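Local structure of CdiA-CT toxin, Conserved domain protein (Yersinia pseudotuberculosis serotype O:3, 4ZQU) at residues 86-91 with 114-119. The protein acts as the toxin of a contact-dependent inhibition system, probably as a PDDEXK-type nuclease, and is bound by its immunity protein. Residues are numbered along the deposited sequence; the frame is centred on the assembly and turned at random.
Sequences KEVRLA and QGVKVT
Glu87 and Thr119 meet on one face of a parallel strand pair, the two strands of a beta-alpha-beta crossover whose connecting helix is 98-113, within the restriction endonuclease-like fold of the toxin. The extended chain of Glu87, whose CG lies trans to the main-chain nitrogen (chi1 179°), rises from the sheet and slants across to Thr119, two residues beyond its bridge partner Lys117. There the lone pair of OE2 that faces away from OE1 accepts the hydroxyl OG1 of Thr119 at 2.8 Å. Threonine suits this place, since its branched CB favours the strand while OG1 offers a donor. Lys117 bends at chi3 (64°), bringing CE to 3.8 Å from Glu87 OE2; its NZ stays 4.6 Å from that OE2, beyond a salt bridge.

On the other side, CG2 of Val88 packs 3.7 Å from CG1 of Val116. Valine, beta-branched, suits an extended strand, and this face turns to helix 53-66, with Val118 on Ile62 and Leu90 on Ile58. Gly115, with positive phi, ends the helix in a Schellman motif and turns the chain into the strand.

Four backbone bonds set the register, among them Thr119 N to Val88 O, 2.7 Å, and Leu90 N to Thr119 O. A water bridges the edge of the Arg89 guanidinium to the second strand, accepting from NE and donating to Thr119 O, 3.0 Å from each.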
loop_
_atom_site.group_PDB
_atom_site.type_symbol
_atom_site.label_atom_id
_atom_site.label_comp_id
_atom_site.label_asym_id
_atom_site.label_seq_id
_atom_site.Cartn_x
_atom_site.Cartn_y
_atom_site.Cartn_z
ATOM N N LYS A 86 3.703 -12.732 6.149
ATOM C CA LYS A 86 2.549 -12.807 5.264
ATOM C C LYS A 86 1.653 -13.971 5.663
ATOM O O LYS A 86 2.135 -15.066 5.949
ATOM C CB LYS A 86 2.996 -12.952 3.806
ATOM C CG LYS A 86 3.871 -11.807 3.311
ATOM C CD LYS A 86 4.413 -12.058 1.911
ATOM C CE LYS A 86 5.281 -10.890 1.455
ATOM N NZ LYS A 86 5.870 -11.098 0.104
ATOM N N GLU A 87 0.347 -13.732 5.685
ATOM C CA GLU A 87 -0.594 -14.768 6.088
ATOM C C GLU A 87 -1.905 -14.703 5.320
ATOM O O GLU A 87 -2.451 -13.625 5.090
ATOM C CB GLU A 87 -0.884 -14.674 7.585
ATOM C CG GLU A 87 -1.884 -15.707 8.076
ATOM C CD GLU A 87 -2.313 -15.473 9.503
ATOM O OE1 GLU A 87 -2.139 -14.340 9.997
ATOM O OE2 GLU A 87 -2.819 -16.425 10.133
ATOM N N VAL A 88 -2.408 -15.867 4.928
ATOM C CA VAL A 88 -3.742 -15.952 4.357
ATOM C C VAL A 88 -4.694 -16.594 5.360
ATOM O O VAL A 88 -4.493 -17.734 5.778
ATOM C CB VAL A 88 -3.759 -16.759 3.050
ATOM C CG1 VAL A 88 -5.160 -16.764 2.461
ATOM C CG2 VAL A 88 -2.762 -16.186 2.057
ATOM N N ARG A 89 -5.719 -15.844 5.752
ATOM C CA ARG A 89 -6.757 -16.354 6.639
ATOM C C ARG A 89 -7.914 -16.903 5.812
ATOM O O ARG A 89 -8.708 -16.142 5.254
ATOM C CB ARG A 89 -7.246 -15.260 7.589
ATOM C CG ARG A 89 -6.220 -14.829 8.624
ATOM C CD ARG A 89 -6.259 -15.723 9.851
ATOM N NE ARG A 89 -7.543 -15.644 10.546
ATOM C CZ ARG A 89 -7.849 -14.724 11.458
ATOM N NH1 ARG A 89 -6.962 -13.796 11.792
ATOM N NH2 ARG A 89 -9.043 -14.733 12.036
ATOM N N LEU A 90 -7.998 -18.228 5.739
ATOM C CA LEU A 90 -8.934 -18.897 4.843
ATOM C C LEU A 90 -10.145 -19.470 5.566
ATOM O O LEU A 90 -10.009 -20.266 6.494
ATOM C CB LEU A 90 -8.217 -20.015 4.083
ATOM C CG LEU A 90 -9.036 -20.774 3.041
ATOM C CD1 LEU A 90 -9.355 -19.879 1.852
ATOM C CD2 LEU A 90 -8.301 -22.028 2.595
ATOM N N ALA A 91 -11.332 -19.065 5.127
ATOM C CA ALA A 91 -12.571 -19.631 5.639
ATOM C C ALA A 91 -13.102 -20.689 4.675
ATOM O O ALA A 91 -13.219 -20.440 3.476
ATOM C CB ALA A 91 -13.604 -18.543 5.863
ATOM N N GLN A 114 6.398 -21.036 0.006
ATOM C CA GLN A 114 6.370 -19.753 -0.690
ATOM C C GLN A 114 6.498 -18.605 0.306
ATOM O O GLN A 114 6.416 -17.435 -0.067
ATOM C CB GLN A 114 5.083 -19.598 -1.502
ATOM C CG GLN A 114 4.969 -20.554 -2.668
ATOM C CD GLN A 114 6.166 -20.485 -3.587
ATOM O OE1 GLN A 114 6.946 -21.433 -3.683
ATOM N NE2 GLN A 114 6.325 -19.356 -4.265
ATOM N N GLY A 115 6.693 -18.950 1.575
ATOM C CA GLY A 115 6.878 -17.962 2.623
ATOM C C GLY A 115 5.581 -17.334 3.094
ATOM O O GLY A 115 5.580 -16.233 3.649
ATOM N N VAL A 116 4.474 -18.039 2.878
ATOM C CA VAL A 116 3.154 -17.534 3.243
ATOM C C VAL A 116 2.419 -18.506 4.162
ATOM O O VAL A 116 2.239 -19.673 3.824
ATOM C CB VAL A 116 2.290 -17.269 1.994
ATOM C CG1 VAL A 116 0.923 -16.738 2.393
ATOM C CG2 VAL A 116 2.992 -16.296 1.064
ATOM N N LYS A 117 1.999 -18.021 5.326
ATOM C CA LYS A 117 1.255 -18.855 6.259
ATOM C C LYS A 117 -0.221 -18.901 5.889
ATOM O O LYS A 117 -0.909 -17.889 5.923
ATOM C CB LYS A 117 1.421 -18.349 7.693
ATOM C CG LYS A 117 0.614 -19.139 8.710
ATOM C CD LYS A 117 1.086 -18.880 10.131
ATOM C CE LYS A 117 0.872 -17.433 10.538
ATOM N NZ LYS A 117 1.300 -17.197 11.946
ATOM N N VAL A 118 -0.702 -20.083 5.524
ATOM C CA VAL A 118 -2.111 -20.261 5.200
ATOM C C VAL A 118 -2.843 -20.860 6.395
ATOM O O VAL A 118 -2.625 -22.018 6.753
ATOM C CB VAL A 118 -2.299 -21.161 3.966
ATOM C CG1 VAL A 118 -3.776 -21.288 3.618
ATOM C CG2 VAL A 118 -1.515 -20.606 2.787
ATOM N N THR A 119 -3.704 -20.054 7.011
ATOM C CA THR A 119 -4.443 -20.464 8.199
ATOM C C THR A 119 -5.907 -20.720 7.868
ATOM O O THR A 119 -6.616 -19.819 7.421
ATOM C CB THR A 119 -4.355 -19.401 9.306
ATOM O OG1 THR A 119 -2.982 -19.191 9.664
ATOM C CG2 THR A 119 -5.136 -19.843 10.531
HETATM O O HOH W 1 5.243 -15.398 6.413
HETATM O O HOH W 2 -8.283 -18.308 9.330
#